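Local coordinates for SusD homolog (Bacteroides ovatus, PDB 4F53), which probably binds glycans, perhaps mucin O-glycans, as a SusD-like outer-membrane lipoprotein built on a TPR-like helical scaffold, at residues Ala384-Val389 against Thr415-Gly420; Gly408-Asn413 against Lys456-Ala461; Asp83-Pro88 against Arg477-Thr482. One frame throughout, in Å; residues are numbered along the deposited sequence.

How the contacts relate
Following the chain from the N terminus, residues 83-88 in the first turns of helix 82-106 meet 477-482, which runs into the start of helix 482-487; contact 3 thus closes a loop of 388 residues. Contacts 1 and 2 nest inside it and cross each other. Contact 1 folds the loop after helix 379-383 back on itself, from 384-389 to 415-420. Contact 2 takes 408-413, from within that closed loop, and lays it on 456-461, beyond helix 442-452. The crossing pair touch directly, Val389 packing on Ile410 and Thr412. Contact 3 lies on the other side of the chain's centre from contact 1, about 39 Å away between centres.

Contact 1: residues Ala384-Val389 against Thr415-Gly420; sequences ASTGKV and TVAWSG
Thr415 reaches across to Gly387 with its hydroxyl, giving OG1 to Gly387 O at 2.8 Å. The donor stands 31° out of the carbonyl plane, approaching the oxygen from partly above. With OG1 anti to the backbone N (chi1 -170°), the hydroxyl swings toward 384-389, and the methyl CG2, between the backbone N and the carbonyl carbon, faces the end of Lys388. Lys388 bends at chi2 and chi4 so that NZ comes back to Thr386 O of its own run, at 2.9 Å; in doing so NZ comes to 3.7 Å from Thr415 CG2. Both runs belong to one long irregular loop between helix 379-383 and helix 423-438, and they pair in antiparallel order, Ala384 beside Ala417 and Thr386 beside Thr415, without forming a strand ladder. The pairing lies at the protein surface, consistent with the long loops that SusD-like proteins carry beside their TPR-like helices. The second bond is purely backbone: Ala417 N donates to Ser385 O at 2.9 Å, almost straight at 164°. Ala417 CB packs against the same carbonyl oxygen and against Thr386 CG2, 4.0 Å away. Ser385 touches Val416 with CB and OG, its hydroxyl 4.0 Å from Val416 CG2. Val416 is buried beneath, against Tyr274, Ile366 and Gln433, while Gln429 of helix 423-438 bonds the carbonyl oxygens of Thr415 and Ala417.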
# COMPACT_ATOMS: atom_id res chain seq x y z
N ALA A 384 -13.29 -23.25 -0.02
CA ALA A 384 -14.67 -23.67 -0.29
C ALA A 384 -15.71 -22.79 0.43
O ALA A 384 -16.91 -22.98 0.24
CB ALA A 384 -14.85 -25.13 0.12
N SER A 385 -15.26 -21.86 1.26
CA SER A 385 -16.10 -20.97 2.08
C SER A 385 -17.03 -20.11 1.21
O SER A 385 -16.58 -19.54 0.20
CB SER A 385 -15.22 -20.09 2.98
OG SER A 385 -15.90 -18.99 3.57
N THR A 386 -18.31 -20.00 1.63
CA THR A 386 -19.33 -19.18 0.94
C THR A 386 -19.97 -18.14 1.92
O THR A 386 -21.06 -17.63 1.66
CB THR A 386 -20.40 -20.06 0.26
OG1 THR A 386 -20.99 -20.90 1.24
CG2 THR A 386 -19.83 -20.87 -0.90
N GLY A 387 -19.24 -17.80 2.97
CA GLY A 387 -19.63 -16.83 3.98
C GLY A 387 -19.84 -15.44 3.42
O GLY A 387 -19.05 -14.97 2.59
N LYS A 388 -20.94 -14.82 3.79
CA LYS A 388 -21.28 -13.50 3.26
C LYS A 388 -21.03 -12.42 4.28
O LYS A 388 -21.26 -12.62 5.47
CB LYS A 388 -22.76 -13.48 2.82
CG LYS A 388 -23.07 -14.39 1.61
CD LYS A 388 -22.34 -14.04 0.30
CE LYS A 388 -22.73 -14.97 -0.83
NZ LYS A 388 -22.32 -16.38 -0.57
N VAL A 389 -20.56 -11.25 3.79
CA VAL A 389 -20.25 -10.07 4.62
C VAL A 389 -21.52 -9.51 5.19
O VAL A 389 -22.46 -9.21 4.46
CB VAL A 389 -19.42 -9.00 3.87
CG1 VAL A 389 -19.23 -7.74 4.72
CG2 VAL A 389 -18.07 -9.55 3.43
N THR A 415 -17.52 -13.55 -1.84
CA THR A 415 -17.14 -14.60 -0.92
C THR A 415 -15.85 -15.25 -1.46
O THR A 415 -15.27 -14.75 -2.43
CB THR A 415 -18.30 -15.55 -0.59
OG1 THR A 415 -17.84 -16.38 0.50
CG2 THR A 415 -18.78 -16.37 -1.80
N VAL A 416 -15.37 -16.30 -0.77
CA VAL A 416 -14.10 -16.95 -1.08
C VAL A 416 -14.19 -17.92 -2.27
O VAL A 416 -13.42 -17.75 -3.23
CB VAL A 416 -13.49 -17.65 0.16
CG1 VAL A 416 -12.08 -18.17 -0.15
CG2 VAL A 416 -13.47 -16.71 1.36
N ALA A 417 -15.08 -18.94 -2.19
CA ALA A 417 -15.21 -20.00 -3.20
C ALA A 417 -15.26 -19.39 -4.62
O ALA A 417 -16.14 -18.58 -4.91
CB ALA A 417 -16.43 -20.87 -2.93
N TRP A 418 -14.23 -19.70 -5.43
CA TRP A 418 -14.08 -19.22 -6.80
C TRP A 418 -15.32 -19.58 -7.63
O TRP A 418 -15.64 -20.76 -7.78
CB TRP A 418 -12.82 -19.84 -7.44
CG TRP A 418 -12.63 -19.40 -8.85
CD1 TRP A 418 -13.03 -20.07 -9.98
CD2 TRP A 418 -12.08 -18.16 -9.30
NE1 TRP A 418 -12.71 -19.35 -11.10
CE2 TRP A 418 -12.14 -18.16 -10.71
CE3 TRP A 418 -11.54 -17.04 -8.63
CZ2 TRP A 418 -11.63 -17.11 -11.47
CZ3 TRP A 418 -11.07 -15.97 -9.39
CH2 TRP A 418 -11.10 -16.02 -10.80
N SER A 419 -16.01 -18.58 -8.18
CA SER A 419 -17.21 -18.90 -8.95
C SER A 419 -16.97 -18.88 -10.46
O SER A 419 -17.71 -19.52 -11.21
CB SER A 419 -18.34 -17.93 -8.59
OG SER A 419 -17.90 -16.60 -8.76
N GLY A 420 -15.95 -18.15 -10.89
CA GLY A 420 -15.67 -17.96 -12.32
C GLY A 420 -16.77 -17.18 -13.01
O GLY A 420 -17.62 -16.58 -12.34

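Contact 2: residues Gly408-Asn413 against Lys456-Ala461; sequences GAINTN and KLMPMA
Ile410 lies across the base of Met458, a selenomethionine, the two side chains crossing at about a right angle with Ile410 CG1 3.7 Å from Met458 CG. Its other branch, CG2, set opposite the backbone N, meets the chain of 456-461 earlier, 3.4 Å from Lys456 O and close to Lys456 CB. The nearly straight chi2 of Met458 sets SE 3.8 Å from Gly408 C; the bend at chi3 (-74°) then turns CE toward Ile410 CD1, 4.1 Å away. At the opposite end the folded chain of Lys456, bent at chi2, chi3 and chi4, presents CG to Thr412 CB at 3.9 Å; the Thr412 hydroxyl itself bonds to Glu428. Residues 408-412 and 456-458 head in nearly opposite directions, 174° apart, but no backbone bond joins them directly; a water bridges instead, donating to Leu457 O at 2.9 Å and accepting from Asn411 N at 3.3 Å. Helix 265-273 supports both runs. Cys269 and Tyr270 touch Ile410, the Tyr270 hydroxyl bonds Lys456 O, and Asp266 takes the N-H of Met458. The result is a pairing of two irregular segments over a helix, with an Ile410-Met458 apolar centre and a water bridge, consistent with the loop-rich region that accompanies the TPR-like helices in the SusD family.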
# COMPACT_ATOMS: atom_id res chain seq x y z
N GLY A 408 -22.51 0.45 10.46
CA GLY A 408 -22.68 0.68 9.03
C GLY A 408 -22.71 -0.64 8.30
O GLY A 408 -22.80 -1.69 8.93
N ALA A 409 -22.67 -0.60 6.96
CA ALA A 409 -22.71 -1.84 6.20
C ALA A 409 -21.92 -1.75 4.94
O ALA A 409 -21.95 -0.72 4.26
CB ALA A 409 -24.15 -2.21 5.88
N ILE A 410 -21.17 -2.83 4.63
CA ILE A 410 -20.43 -2.99 3.38
C ILE A 410 -21.41 -3.63 2.40
O ILE A 410 -21.99 -4.68 2.70
CB ILE A 410 -19.10 -3.79 3.52
CG1 ILE A 410 -18.09 -3.04 4.43
CG2 ILE A 410 -18.50 -4.05 2.13
CD1 ILE A 410 -17.04 -3.88 5.04
N ASN A 411 -21.64 -3.00 1.27
CA ASN A 411 -22.59 -3.58 0.33
C ASN A 411 -21.85 -4.42 -0.72
O ASN A 411 -21.37 -3.89 -1.73
CB ASN A 411 -23.46 -2.48 -0.30
CG ASN A 411 -24.24 -1.70 0.77
OD1 ASN A 411 -24.98 -2.26 1.60
ND2 ASN A 411 -24.02 -0.39 0.81
N THR A 412 -21.71 -5.72 -0.44
CA THR A 412 -21.02 -6.66 -1.35
C THR A 412 -21.52 -8.08 -1.11
O THR A 412 -21.86 -8.42 0.02
CB THR A 412 -19.46 -6.60 -1.18
OG1 THR A 412 -18.90 -7.51 -2.10
CG2 THR A 412 -18.97 -7.07 0.21
N ASN A 413 -21.47 -8.91 -2.14
CA ASN A 413 -21.85 -10.33 -2.03
C ASN A 413 -20.64 -11.23 -2.28
O ASN A 413 -20.80 -12.45 -2.39
CB ASN A 413 -22.98 -10.68 -3.01
CG ASN A 413 -24.34 -10.74 -2.37
OD1 ASN A 413 -24.56 -11.47 -1.39
ND2 ASN A 413 -25.28 -9.98 -2.91
N LYS A 456 -15.02 -3.57 -1.63
CA LYS A 456 -16.00 -2.54 -1.24
C LYS A 456 -15.70 -2.15 0.22
O LYS A 456 -15.46 -3.03 1.05
CB LYS A 456 -17.46 -3.04 -1.42
CG LYS A 456 -17.83 -3.49 -2.83
CD LYS A 456 -17.59 -2.45 -3.93
CE LYS A 456 -18.46 -1.21 -3.87
NZ LYS A 456 -19.89 -1.51 -4.15
N LEU A 457 -15.59 -0.86 0.49
CA LEU A 457 -15.30 -0.35 1.82
C LEU A 457 -16.45 0.52 2.31
O LEU A 457 -17.25 1.03 1.51
CB LEU A 457 -14.00 0.49 1.82
CG LEU A 457 -12.67 -0.20 1.47
CD1 LEU A 457 -11.57 0.83 1.30
CD2 LEU A 457 -12.31 -1.26 2.51
N MSE A 458 -16.55 0.70 3.64
CA MSE A 458 -17.54 1.61 4.19
C MSE A 458 -17.07 3.04 3.95
O MSE A 458 -15.86 3.29 3.94
CB MSE A 458 -17.72 1.35 5.69
CG MSE A 458 -18.73 0.26 5.96
SE MSE A 458 -18.94 -0.18 7.84
CE MSE A 458 -17.28 -1.16 8.12
N PRO A 459 -17.96 4.02 3.73
CA PRO A 459 -17.46 5.40 3.63
C PRO A 459 -16.96 5.87 5.01
O PRO A 459 -17.33 5.29 6.05
CB PRO A 459 -18.69 6.17 3.17
CG PRO A 459 -19.84 5.42 3.75
CD PRO A 459 -19.44 3.97 3.70
N MSE A 460 -16.14 6.92 5.02
CA MSE A 460 -15.66 7.53 6.27
C MSE A 460 -16.83 7.99 7.11
O MSE A 460 -17.77 8.53 6.56
CB MSE A 460 -14.70 8.71 5.97
CG MSE A 460 -13.45 8.26 5.23
SE MSE A 460 -12.40 6.91 6.14
CE MSE A 460 -10.81 6.99 4.94
N ALA A 461 -16.80 7.74 8.45
CA ALA A 461 -17.89 8.11 9.36
C ALA A 461 -18.20 9.63 9.30
O ALA A 461 -19.37 10.02 9.32
CB ALA A 461 -17.53 7.72 10.78
O HOH W 1 -19.70 -0.41 0.73

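Contact 3: residues Asp83-Pro88 against Arg477-Thr482; sequences DWKKIP and RMPYPT
The opening turns of helix 82-106 lie beside an extended run, Pro479 to Pro481 having polyproline II-like angles, and the chains come nearest where the CA atoms of Lys86 and Pro481 are 5.3 Å apart. The ring of Pro481 does the closest touching: CG rests 3.5 Å from Lys85 O and 4.0 Å from Lys86 CA, so the CG corner of the ring lies against the backbone of the helix turn. Further up the run, the methylene chain of Lys85 crosses Met478, a selenomethionine, obliquely. Met478 curls at chi2 (-70°) and again at chi3, which carries its terminal CE to Lys85 CG at 4.1 Å, and Lys85 CD approaches Pro479 CG at 4.3 Å. The helix is only loosely bonded here and kinks at Pro88, which has no N-H to offer to the turn before; the carbonyl of Trp84 is taken by the Tyr75 hydroxyl instead. The contact ties the start of helix 82-106 to the loop leading into helix 482-487, two parts of the TPR-like SusD fold far apart in sequence, and Met478 also packs on Thr130 and Tyr131 at the end of helix 110-131. One water bridges the backbones, donating to Lys85 O at 2.6 Å and to Pro479 O at 2.8 Å, so both carbonyls are satisfied where no direct backbone bond is made. Within 477-482, Arg477 NH2 sits 3.5 Å above the plane of the Tyr480 ring, over its centre, and Asp509 bonds both the Arg477 guanidinium and Tyr480 N.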
# COMPACT_ATOMS: atom_id res chain seq x y z
N ASP A 83 0.87 20.92 7.66
CA ASP A 83 2.05 20.14 8.05
C ASP A 83 1.92 18.67 7.65
O ASP A 83 2.90 18.09 7.20
CB ASP A 83 2.33 20.23 9.56
CG ASP A 83 2.58 21.64 10.09
OD1 ASP A 83 3.06 22.51 9.30
OD2 ASP A 83 2.30 21.88 11.29
N TRP A 84 0.73 18.07 7.83
CA TRP A 84 0.48 16.67 7.45
C TRP A 84 0.47 16.51 5.92
O TRP A 84 0.82 15.44 5.42
CB TRP A 84 -0.86 16.18 8.01
CG TRP A 84 -0.87 15.83 9.47
CD1 TRP A 84 -0.19 16.46 10.48
CD2 TRP A 84 -1.66 14.81 10.10
NE1 TRP A 84 -0.50 15.88 11.69
CE2 TRP A 84 -1.41 14.88 11.49
CE3 TRP A 84 -2.60 13.87 9.63
CZ2 TRP A 84 -2.04 14.03 12.40
CZ3 TRP A 84 -3.21 13.03 10.53
CH2 TRP A 84 -2.94 13.12 11.91
N LYS A 85 0.04 17.54 5.20
CA LYS A 85 -0.03 17.51 3.74
C LYS A 85 1.37 17.62 3.10
O LYS A 85 1.55 17.22 1.95
CB LYS A 85 -0.96 18.60 3.22
CG LYS A 85 -2.41 18.26 3.51
CD LYS A 85 -3.39 19.13 2.76
CE LYS A 85 -3.80 20.34 3.53
NZ LYS A 85 -4.78 21.14 2.77
N LYS A 86 2.37 18.11 3.86
CA LYS A 86 3.73 18.27 3.36
C LYS A 86 4.54 16.94 3.41
O LYS A 86 5.30 16.65 2.48
CB LYS A 86 4.44 19.36 4.18
CG LYS A 86 5.73 19.87 3.60
CD LYS A 86 6.21 21.11 4.34
CE LYS A 86 7.53 21.67 3.83
NZ LYS A 86 8.70 20.88 4.30
N ILE A 87 4.36 16.16 4.47
CA ILE A 87 5.12 14.95 4.75
C ILE A 87 5.07 13.88 3.62
O ILE A 87 6.17 13.45 3.27
CB ILE A 87 4.74 14.37 6.16
CG1 ILE A 87 5.07 15.43 7.23
CG2 ILE A 87 5.49 13.04 6.47
CD1 ILE A 87 4.35 15.26 8.53
N PRO A 88 3.91 13.45 3.01
CA PRO A 88 3.99 12.39 1.98
C PRO A 88 4.59 12.81 0.64
O PRO A 88 4.69 11.97 -0.27
CB PRO A 88 2.52 11.97 1.79
CG PRO A 88 1.78 12.54 2.96
CD PRO A 88 2.50 13.80 3.27
N ARG A 477 -6.35 10.95 -4.50
CA ARG A 477 -4.97 11.43 -4.48
C ARG A 477 -4.82 12.42 -3.32
O ARG A 477 -5.77 12.67 -2.58
CB ARG A 477 -4.61 12.10 -5.85
CG ARG A 477 -5.36 13.41 -6.09
CD ARG A 477 -4.97 14.09 -7.38
NE ARG A 477 -3.63 14.69 -7.37
CZ ARG A 477 -3.35 15.94 -7.04
NH1 ARG A 477 -4.31 16.75 -6.58
NH2 ARG A 477 -2.10 16.39 -7.10
N MSE A 478 -3.62 12.97 -3.18
CA MSE A 478 -3.33 14.04 -2.23
C MSE A 478 -3.08 15.29 -3.03
O MSE A 478 -2.48 15.20 -4.11
CB MSE A 478 -2.13 13.69 -1.33
CG MSE A 478 -2.43 12.58 -0.33
SE MSE A 478 -3.65 13.10 1.08
CE MSE A 478 -2.61 14.53 1.94
N PRO A 479 -3.53 16.48 -2.53
CA PRO A 479 -3.21 17.72 -3.25
C PRO A 479 -1.76 18.12 -3.00
O PRO A 479 -1.18 17.74 -1.98
CB PRO A 479 -4.19 18.72 -2.65
CG PRO A 479 -4.45 18.23 -1.26
CD PRO A 479 -4.23 16.74 -1.26
N TYR A 480 -1.16 18.88 -3.91
CA TYR A 480 0.22 19.34 -3.75
C TYR A 480 0.35 20.25 -2.54
O TYR A 480 -0.53 21.08 -2.32
CB TYR A 480 0.73 20.07 -5.02
CG TYR A 480 0.80 19.19 -6.25
CD1 TYR A 480 1.55 18.01 -6.25
CD2 TYR A 480 0.15 19.55 -7.43
CE1 TYR A 480 1.62 17.20 -7.37
CE2 TYR A 480 0.22 18.75 -8.56
CZ TYR A 480 0.94 17.56 -8.52
OH TYR A 480 1.03 16.76 -9.62
N PRO A 481 1.43 20.13 -1.73
CA PRO A 481 1.61 21.05 -0.59
C PRO A 481 1.61 22.53 -1.04
O PRO A 481 2.19 22.86 -2.08
CB PRO A 481 2.97 20.64 -0.00
CG PRO A 481 3.17 19.22 -0.44
CD PRO A 481 2.56 19.17 -1.83
N THR A 482 0.92 23.41 -0.25
CA THR A 482 0.77 24.84 -0.51
C THR A 482 2.14 25.53 -0.68
O THR A 482 2.27 26.46 -1.48
CB THR A 482 -0.10 25.52 0.58
OG1 THR A 482 -0.14 26.93 0.37
CG2 THR A 482 0.36 25.22 2.02
O HOH W 2 -0.34 16.41 0.28